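Local coordinates for protein GNAT family acetyltransferase (Mycobacterium smegmatis, PDB 6C30) that probably transfers an acetyl group from acetyl-CoA to an amino group of a protein substrate, acting as a RimJ-like GNAT N-acetyltransferase, at residues 63-68 with 72-77; 152-157 with 178-183; 170-175 with 197-202. All coordinates share one frame; numbering follows the deposited sequence. Where two conformers were deposited one is given.

Contact 1 (63-68 with 72-77); sequences KVRHAV and PSICSG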
loop_
_atom_site.group_PDB
_atom_site.type_symbol
_atom_site.label_atom_id
_atom_site.label_comp_id
_atom_site.label_asym_id
_atom_site.label_seq_id
_atom_site.Cartn_x
_atom_site.Cartn_y
_atom_site.Cartn_z
ATOM N N LYS A 63 5.684 -24.795 -14.918
ATOM C CA LYS A 63 4.638 -25.039 -13.937
ATOM C C LYS A 63 5.222 -25.461 -12.599
ATOM O O LYS A 63 4.605 -25.246 -11.556
ATOM C CB LYS A 63 3.655 -26.089 -14.461
ATOM C CG LYS A 63 2.912 -25.612 -15.707
ATOM C CD LYS A 63 1.876 -26.618 -16.184
ATOM C CE LYS A 63 2.530 -27.889 -16.702
ATOM N NZ LYS A 63 3.489 -27.625 -17.822
ATOM N N VAL A 64 6.418 -26.036 -12.629
ATOM C CA VAL A 64 7.110 -26.403 -11.402
ATOM C C VAL A 64 7.700 -25.151 -10.768
ATOM O O VAL A 64 7.548 -24.913 -9.565
ATOM C CB VAL A 64 8.214 -27.445 -11.667
ATOM C CG1 VAL A 64 9.070 -27.646 -10.425
ATOM C CG2 VAL A 64 7.595 -28.758 -12.116
ATOM N N ARG A 65 8.365 -24.345 -11.584
ATOM C CA ARG A 65 8.988 -23.110 -11.129
ATOM C C ARG A 65 7.973 -22.171 -10.489
ATOM O O ARG A 65 8.281 -21.506 -9.498
ATOM C CB ARG A 65 9.696 -22.406 -12.296
ATOM C CG ARG A 65 10.224 -21.008 -11.988
ATOM C CD ARG A 65 11.346 -21.029 -10.946
ATOM N NE ARG A 65 11.940 -19.703 -10.798
ATOM C CZ ARG A 65 12.998 -19.435 -10.040
ATOM N NH1 ARG A 65 13.576 -20.404 -9.344
ATOM N NH2 ARG A 65 13.466 -18.194 -9.970
ATOM N N HIS A 66 6.768 -22.115 -11.044
ATOM C CA HIS A 66 5.803 -21.113 -10.598
ATOM C C HIS A 66 4.644 -21.669 -9.789
ATOM O O HIS A 66 3.627 -21.000 -9.608
ATOM C CB HIS A 66 5.293 -20.333 -11.814
ATOM C CG HIS A 66 6.375 -19.579 -12.509
ATOM N ND1 HIS A 66 7.016 -20.058 -13.631
ATOM C CD2 HIS A 66 6.965 -18.397 -12.217
ATOM C CE1 HIS A 66 7.947 -19.201 -14.002
ATOM N NE2 HIS A 66 7.937 -18.181 -13.161
ATOM N N ALA A 67 4.818 -22.875 -9.265
ATOM C CA ALA A 67 3.901 -23.421 -8.280
ATOM C C ALA A 67 3.931 -22.565 -7.004
ATOM O O ALA A 67 4.956 -21.973 -6.672
ATOM C CB ALA A 67 4.269 -24.858 -7.965
ATOM N N VAL A 68 2.818 -22.528 -6.280
ATOM C CA VAL A 68 2.727 -21.680 -5.091
ATOM C C VAL A 68 3.797 -22.057 -4.051
ATOM O O VAL A 68 4.331 -21.187 -3.367
ATOM C CB VAL A 68 1.303 -21.731 -4.461
ATOM C CG1 VAL A 68 1.007 -23.073 -3.812
ATOM C CG2 VAL A 68 1.133 -20.620 -3.451
ATOM N N PRO A 72 8.342 -19.410 -1.571
ATOM C CA PRO A 72 9.152 -19.064 -0.396
ATOM C C PRO A 72 10.666 -19.045 -0.653
ATOM O O PRO A 72 11.317 -18.086 -0.252
ATOM C CB PRO A 72 8.759 -20.145 0.618
ATOM C CG PRO A 72 7.303 -20.380 0.298
ATOM C CD PRO A 72 7.296 -20.394 -1.229
ATOM N N SER A 73 11.214 -20.038 -1.349
ATOM C CA SER A 73 12.654 -19.989 -1.610
ATOM C C SER A 73 13.050 -18.852 -2.553
ATOM O O SER A 73 14.110 -18.254 -2.395
ATOM C CB SER A 73 13.138 -21.328 -2.165
ATOM O OG SER A 73 13.122 -22.316 -1.131
ATOM N N ILE A 74 12.196 -18.547 -3.524
ATOM C CA ILE A 74 12.482 -17.445 -4.436
ATOM C C ILE A 74 12.451 -16.112 -3.687
ATOM O O ILE A 74 13.383 -15.295 -3.779
ATOM C CB ILE A 74 11.486 -17.447 -5.609
ATOM C CG1 ILE A 74 11.726 -18.680 -6.486
ATOM C CG2 ILE A 74 11.594 -16.157 -6.418
ATOM C CD1 ILE A 74 10.653 -18.926 -7.523
ATOM N N CYS A 75 11.393 -15.911 -2.907
ATOM C CA CYS A 75 11.247 -14.699 -2.132
ATOM C C CYS A 75 12.393 -14.551 -1.123
ATOM O O CYS A 75 12.959 -13.473 -0.973
ATOM C CB CYS A 75 9.888 -14.710 -1.434
ATOM S SG CYS A 75 9.491 -13.194 -0.567
ATOM N N SER A 76 12.727 -15.639 -0.430
ATOM C CA SER A 76 13.835 -15.592 0.524
ATOM C C SER A 76 15.151 -15.213 -0.162
ATOM O O SER A 76 15.925 -14.407 0.366
ATOM C CB SER A 76 13.987 -16.931 1.250
ATOM O OG SER A 76 13.006 -17.080 2.264
ATOM N N GLY A 77 15.394 -15.779 -1.339
ATOM C CA GLY A 77 16.600 -15.452 -2.082
ATOM C C GLY A 77 16.658 -13.990 -2.487
ATOM O O GLY A 77 17.702 -13.345 -2.367
#
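Arg-65, at the end of the short helix 62-65, and Ile-74, in helix 71-83, have their CA atoms 9.4 Å apart, a gap spanned by their side chains, while Val-68 stands 8.4 Å from Pro-72 by the same measure. These two consecutive helices of the GNAT domain, joined by a brief loop, pack at the surface beside helix 37-46, whose Trp-40 touches Ile-74. The two main side chains come from opposite directions. Ile-74 sends its CD1 methyl over the middle of one face of the Arg-65 guanidinium, with 3.5 Å between CD1 and CZ of Arg-65. CG1 of Ile-74 follows behind, 3.8 Å from NH1 of Arg-65. Arg-65 reaches this place because its CG lies opposite the backbone N (chi1 172°) and the chain then bends at chi2 (66°). Nearer its base, CG of the same arginine rests on a face of the His-66 ring, toward the rim. Val-68 and Pro-72 meet differently, backbone to ring: the carbonyl O of Val-68 lies 3.7 Å from CD of Pro-72. His-66 is the first residue to leave helical geometry, and its ND1 bonds back to the carbonyl of Trp-62. The main side-chain contact is thus an aliphatic methyl lying on a flat cation, a van der Waals contact that occupies a guanidinium face while using none of its N-H groups.

Contact 2 (152-157 with 178-183); sequences EATVRP and KRYLEV
Thr-154 and Tyr-180 meet through the CG2 methyl of the threonine and the CE2 corner of the tyrosine ring, 3.8 Å apart, with the two side chains crossing at about a right angle. The hydroxyl of Thr-154 lies farther off: its OG1 is 4.2 Å from CD1 of Leu-181, whose side chain also runs across that of the threonine. Beyond the end of strand 150-155, Arg-156 slides past Val-183 in the opposite sense, bringing its NH1 to 3.9 Å from CG1 of the valine. The touch is a van der Waals one between a charged group and a methyl.

Several features put these groups in place. In Tyr-180 the first torsion is fully extended from the backbone N (chi1 180°), which carries the ring toward the threonine methyl. Arg-156 is bent at chi3 (66°), and its buried guanidinium has further partners: NH1 makes a weak hydrogen bond to the carbonyl of Pro-53, and NE forms a long, weak ion pair with Glu-158. Tyr-180 and Leu-181 together face Arg-188 in a classic beta bulge, so two consecutive residues direct their CB atoms toward Thr-154 instead of alternating.

Strand 186-196 pairs antiparallel with strand 150-155, as in the backbone bonding of Val-155 with Leu-191, and with strands 172-180 and 182-183. The contact therefore spans across strand 186-196 between its antiparallel partners in the mixed GNAT sheet; Arg-156 and Leu-181 both rest on its His-190, while helix 160-169 packs against Ala-153 and Val-155.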
loop_
_atom_site.group_PDB
_atom_site.type_symbol
_atom_site.label_atom_id
_atom_site.label_comp_id
_atom_site.label_asym_id
_atom_site.label_seq_id
_atom_site.Cartn_x
_atom_site.Cartn_y
_atom_site.Cartn_z
ATOM N N GLU A 152 20.441 0.545 -16.036
ATOM C CA GLU A 152 20.364 -0.044 -17.362
ATOM C C GLU A 152 19.305 -1.133 -17.411
ATOM O O GLU A 152 18.820 -1.581 -16.369
ATOM C CB GLU A 152 21.716 -0.629 -17.775
ATOM C CG GLU A 152 22.131 -1.818 -16.914
ATOM C CD GLU A 152 23.487 -2.392 -17.280
ATOM O OE1 GLU A 152 23.730 -3.568 -16.948
ATOM O OE2 GLU A 152 24.324 -1.681 -17.886
ATOM N N ALA A 153 18.949 -1.541 -18.621
ATOM C CA ALA A 153 18.026 -2.659 -18.824
ATOM C C ALA A 153 18.398 -3.383 -20.099
ATOM O O ALA A 153 19.048 -2.813 -20.989
ATOM C CB ALA A 153 16.577 -2.184 -18.892
ATOM N N THR A 154 18.020 -4.656 -20.181
ATOM C CA THR A 154 18.253 -5.432 -21.392
ATOM C C THR A 154 16.921 -5.926 -21.945
ATOM O O THR A 154 15.988 -6.249 -21.193
ATOM C CB THR A 154 19.218 -6.617 -21.146
ATOM O OG1 THR A 154 18.740 -7.402 -20.045
ATOM C CG2 THR A 154 20.605 -6.098 -20.817
ATOM N N VAL A 155 16.814 -5.948 -23.266
ATOM C CA VAL A 155 15.551 -6.272 -23.907
ATOM C C VAL A 155 15.843 -6.843 -25.290
ATOM O O VAL A 155 16.694 -6.320 -26.001
ATOM C CB VAL A 155 14.638 -5.012 -23.983
ATOM C CG1 VAL A 155 15.344 -3.844 -24.673
ATOM C CG2 VAL A 155 13.319 -5.341 -24.666
ATOM N N ARG A 156 15.186 -7.937 -25.657
ATOM C CA ARG A 156 15.394 -8.498 -26.985
ATOM C C ARG A 156 14.912 -7.521 -28.055
ATOM O O ARG A 156 13.884 -6.854 -27.874
ATOM C CB ARG A 156 14.685 -9.851 -27.122
ATOM C CG ARG A 156 15.392 -10.975 -26.361
ATOM C CD ARG A 156 14.657 -12.306 -26.488
ATOM N NE ARG A 156 14.676 -12.795 -27.864
ATOM C CZ ARG A 156 13.941 -13.810 -28.308
ATOM N NH1 ARG A 156 13.111 -14.444 -27.487
ATOM N NH2 ARG A 156 14.031 -14.181 -29.582
ATOM N N PRO A 157 15.655 -7.426 -29.172
ATOM C CA PRO A 157 15.202 -6.566 -30.270
ATOM C C PRO A 157 13.789 -6.923 -30.707
ATOM O O PRO A 157 13.052 -6.036 -31.127
ATOM C CB PRO A 157 16.204 -6.857 -31.390
ATOM C CG PRO A 157 17.442 -7.313 -30.687
ATOM C CD PRO A 157 16.978 -8.024 -29.437
ATOM N N LYS A 178 25.459 -9.505 -27.971
ATOM C CA LYS A 178 25.271 -10.718 -28.759
ATOM C C LYS A 178 25.142 -11.972 -27.887
ATOM O O LYS A 178 25.941 -12.186 -26.973
ATOM C CB LYS A 178 26.434 -10.903 -29.743
ATOM C CG LYS A 178 26.577 -9.770 -30.761
ATOM C CD LYS A 178 25.364 -9.644 -31.691
ATOM C CE LYS A 178 25.252 -10.834 -32.622
ATOM N NZ LYS A 178 24.094 -10.684 -33.563
ATOM N N ARG A 179 24.132 -12.795 -28.177
ATOM C CA ARG A 179 23.982 -14.105 -27.528
ATOM C C ARG A 179 24.058 -13.955 -26.009
ATOM O O ARG A 179 24.752 -14.708 -25.328
ATOM C CB ARG A 179 25.055 -15.082 -28.034
ATOM C CG ARG A 179 24.958 -15.376 -29.529
ATOM C CD ARG A 179 26.173 -16.140 -30.067
ATOM N NE ARG A 179 27.417 -15.382 -29.928
ATOM C CZ ARG A 179 27.818 -14.434 -30.772
ATOM N NH1 ARG A 179 27.077 -14.123 -31.830
ATOM N NH2 ARG A 179 28.964 -13.797 -30.564
ATOM N N TYR A 180 23.346 -12.963 -25.489
ATOM C CA TYR A 180 23.573 -12.479 -24.132
ATOM C C TYR A 180 22.950 -13.356 -23.042
ATOM O O TYR A 180 23.610 -13.687 -22.059
ATOM C CB TYR A 180 23.054 -11.034 -24.019
ATOM C CG TYR A 180 23.234 -10.420 -22.649
ATOM C CD1 TYR A 180 24.504 -10.177 -22.138
ATOM C CD2 TYR A 180 22.136 -10.077 -21.872
ATOM C CE1 TYR A 180 24.668 -9.617 -20.882
ATOM C CE2 TYR A 180 22.294 -9.511 -20.618
ATOM C CZ TYR A 180 23.560 -9.294 -20.128
ATOM O OH TYR A 180 23.699 -8.735 -18.872
ATOM N N LEU A 181 21.676 -13.702 -23.204
ATOM C CA LEU A 181 20.941 -14.450 -22.185
ATOM C C LEU A 181 20.313 -15.685 -22.795
ATOM O O LEU A 181 19.846 -15.653 -23.946
ATOM C CB LEU A 181 19.856 -13.576 -21.547
ATOM C CG LEU A 181 20.271 -12.649 -20.406
ATOM C CD1 LEU A 181 19.254 -11.534 -20.201
ATOM C CD2 LEU A 181 20.480 -13.451 -19.114
ATOM N N GLU A 182 20.285 -16.769 -22.027
ATOM C CA GLU A 182 19.663 -18.004 -22.477
ATOM C C GLU A 182 18.158 -17.864 -22.316
ATOM O O GLU A 182 17.643 -17.860 -21.195
ATOM C CB GLU A 182 20.181 -19.194 -21.674
ATOM C CG GLU A 182 20.206 -20.503 -22.434
ATOM C CD GLU A 182 20.533 -21.687 -21.536
ATOM O OE1 GLU A 182 20.872 -21.481 -20.347
ATOM O OE2 GLU A 182 20.439 -22.830 -22.023
ATOM N N VAL A 183 17.454 -17.725 -23.432
ATOM C CA VAL A 183 16.019 -17.423 -23.439
ATOM C C VAL A 183 15.357 -18.239 -24.545
ATOM O O VAL A 183 15.833 -18.248 -25.677
ATOM C CB VAL A 183 15.753 -15.912 -23.680
ATOM C CG1 VAL A 183 14.271 -15.646 -23.912
ATOM C CG2 VAL A 183 16.288 -15.061 -22.537
#

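Contact 3 (170-175 with 197-202); sequences GFREEG and AEELPQ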
loop_
_atom_site.group_PDB
_atom_site.type_symbol
_atom_site.label_atom_id
_atom_site.label_comp_id
_atom_site.label_asym_id
_atom_site.label_seq_id
_atom_site.Cartn_x
_atom_site.Cartn_y
_atom_site.Cartn_z
ATOM N N GLY A 170 12.504 7.211 -21.042
ATOM C CA GLY A 170 13.760 7.922 -21.233
ATOM C C GLY A 170 15.012 7.084 -21.408
ATOM O O GLY A 170 16.115 7.628 -21.505
ATOM N N PHE A 171 14.871 5.767 -21.463
ATOM C CA PHE A 171 16.056 4.939 -21.695
ATOM C C PHE A 171 16.636 5.151 -23.095
ATOM O O PHE A 171 15.888 5.242 -24.076
ATOM C CB PHE A 171 15.724 3.454 -21.485
ATOM C CG PHE A 171 15.623 3.063 -20.040
ATOM C CD1 PHE A 171 16.762 2.731 -19.325
ATOM C CD2 PHE A 171 14.394 3.035 -19.396
ATOM C CE1 PHE A 171 16.680 2.379 -17.980
ATOM C CE2 PHE A 171 14.302 2.682 -18.060
ATOM C CZ PHE A 171 15.451 2.348 -17.350
ATOM N N ARG A 172 17.969 5.221 -23.165
ATOM C CA ARG A 172 18.719 5.323 -24.419
ATOM C C ARG A 172 19.288 3.980 -24.840
ATOM O O ARG A 172 19.852 3.282 -24.010
ATOM C CB ARG A 172 19.897 6.288 -24.279
ATOM C CG ARG A 172 19.562 7.707 -23.890
ATOM C CD ARG A 172 20.854 8.471 -23.549
ATOM N NE ARG A 172 21.324 8.174 -22.198
ATOM C CZ ARG A 172 22.272 7.288 -21.894
ATOM N NH1 ARG A 172 22.886 6.601 -22.849
ATOM N NH2 ARG A 172 22.606 7.099 -20.622
ATOM N N GLU A 173 19.213 3.631 -26.117
ATOM C CA GLU A 173 19.954 2.457 -26.601
ATOM C C GLU A 173 21.461 2.717 -26.545
ATOM O O GLU A 173 21.938 3.734 -27.071
ATOM C CB GLU A 173 19.550 2.101 -28.032
ATOM C CG GLU A 173 18.139 1.547 -28.152
ATOM C CD GLU A 173 17.804 1.114 -29.565
ATOM O OE1 GLU A 173 18.707 1.133 -30.430
ATOM O OE2 GLU A 173 16.634 0.765 -29.813
ATOM N N GLU A 174 22.206 1.803 -25.924
ATOM C CA GLU A 174 23.658 1.934 -25.825
ATOM C C GLU A 174 24.402 0.862 -26.597
ATOM O O GLU A 174 25.540 1.071 -26.987
ATOM C CB GLU A 174 24.105 1.908 -24.355
ATOM C CG GLU A 174 23.725 3.184 -23.624
ATOM C CD GLU A 174 24.462 3.380 -22.322
ATOM O OE1 GLU A 174 24.765 2.386 -21.640
ATOM O OE2 GLU A 174 24.737 4.547 -21.980
ATOM N N GLY A 175 23.784 -0.288 -26.822
ATOM C CA GLY A 175 24.486 -1.334 -27.537
ATOM C C GLY A 175 23.663 -2.570 -27.780
ATOM O O GLY A 175 22.509 -2.646 -27.362
ATOM N N ALA A 197 21.692 9.647 -13.891
ATOM C CA ALA A 197 21.000 10.552 -12.981
ATOM C C ALA A 197 20.908 11.973 -13.531
ATOM O O ALA A 197 19.908 12.656 -13.309
ATOM C CB ALA A 197 21.680 10.549 -11.631
ATOM N N GLU A 198 21.933 12.399 -14.265
ATOM C CA GLU A 198 21.925 13.727 -14.899
ATOM C C GLU A 198 20.704 13.934 -15.796
ATOM O O GLU A 198 20.250 15.063 -15.982
ATOM C CB GLU A 198 23.200 13.942 -15.728
ATOM C CG GLU A 198 24.505 13.904 -14.935
ATOM C CD GLU A 198 25.124 12.518 -14.886
ATOM O OE1 GLU A 198 24.420 11.543 -15.217
ATOM O OE2 GLU A 198 26.311 12.404 -14.517
ATOM N N GLU A 199 20.176 12.848 -16.356
ATOM C CA GLU A 199 19.083 12.923 -17.319
ATOM C C GLU A 199 17.708 12.921 -16.664
ATOM O O GLU A 199 16.704 13.141 -17.337
ATOM C CB GLU A 199 19.147 11.754 -18.299
ATOM C CG GLU A 199 20.486 11.555 -18.971
ATOM C CD GLU A 199 20.490 10.328 -19.855
ATOM O OE1 GLU A 199 19.852 10.346 -20.933
ATOM O OE2 GLU A 199 21.126 9.325 -19.461
ATOM N N LEU A 200 17.659 12.637 -15.369
ATOM C CA LEU A 200 16.361 12.454 -14.717
ATOM C C LEU A 200 15.448 13.693 -14.797
ATOM O O LEU A 200 14.303 13.559 -15.215
ATOM C CB LEU A 200 16.538 12.023 -13.258
ATOM C CG LEU A 200 15.199 11.686 -12.591
ATOM C CD1 LEU A 200 14.543 10.510 -13.294
ATOM C CD2 LEU A 200 15.375 11.399 -11.106
ATOM N N PRO A 201 15.945 14.895 -14.425
ATOM C CA PRO A 201 15.034 16.055 -14.420
ATOM C C PRO A 201 14.307 16.337 -15.732
ATOM O O PRO A 201 13.144 16.740 -15.701
ATOM C CB PRO A 201 15.968 17.224 -14.091
ATOM C CG PRO A 201 17.052 16.622 -13.311
ATOM C CD PRO A 201 17.283 15.270 -13.930
ATOM N N GLN A 202 14.964 16.130 -16.864
ATOM C CA GLN A 202 14.355 16.427 -18.157
ATOM C C GLN A 202 13.643 15.213 -18.758
ATOM O O GLN A 202 13.164 15.260 -19.892
ATOM C CB GLN A 202 15.416 16.938 -19.137
ATOM C CG GLN A 202 15.750 18.419 -19.012
ATOM C CD GLN A 202 14.620 19.317 -19.469
ATOM O OE1 GLN A 202 13.989 20.000 -18.657
ATOM N NE2 GLN A 202 14.344 19.315 -20.772
HETATM O O HOH W 1 17.173 10.080 -21.614
#
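The Arg-172 guanidinium receives carboxylates at its edge, in its own plane: Glu-199 along the side formed by NE and NH2, and Glu-174 at NH1. These three residues form a salt-bridge network at the surface of the GNAT sheet, linking the start of strand 172-180 to the 3-10 turn that follows strand 186-196. Glu-199 is gripped side-on, one nitrogen to each oxygen. NE of Arg-172 gives a hydrogen bond to OE1 of Glu-199 at 2.9 Å, and NH2 reaches OE2 of that glutamate at the same 2.9 Å; a weak additional bond runs from NE to OE2. Both oxygens are met on their syn sides, yet the two flat groups are turned 33° against each other, so the pair is twisted rather than coplanar.

The bond from NH1 of Arg-172 to OE2 of Glu-174, also 2.9 Å, is straighter, with an angle of 171° at the hydrogen, and uses the anti side of that oxygen. The arginine chain bends at chi3 (-80°), which helps to place the guanidinium between the two acids. Together they probably stabilise its charge and limit its rotation.

OE2 of Glu-199 additionally accepts the backbone N-H of Thr-196, while Glu-174 has a second cation in Arg-150. Gly-170 closes the preceding helix in a Schellman motif with positive phi. Its carbonyl joins the network through one water, which donates to O of Gly-170 at 2.7 Å and to OE1 of Glu-199 at 2.8 Å.

How the contacts relate
Contact 1 closes before the others open and lies apart from them on helices 62-65 and 71-83 and the loop between them, its centre about 23 Å from that of contact 2 and about 34 Å from that of contact 3. Contacts 1 and 3 fall on opposite sides of the chain's centre. Contacts 2 and 3, about 19 Å between centres, alternate their segments along the chain and both use strand 172-180: contact 3 takes its beginning, contact 2 its far end and the following strand 182-183. They lie at the two ends of that strand, close in sequence but with no other touch between them, whereas contact 1 belongs to the helices early in the GNAT domain, beside helix 37-46.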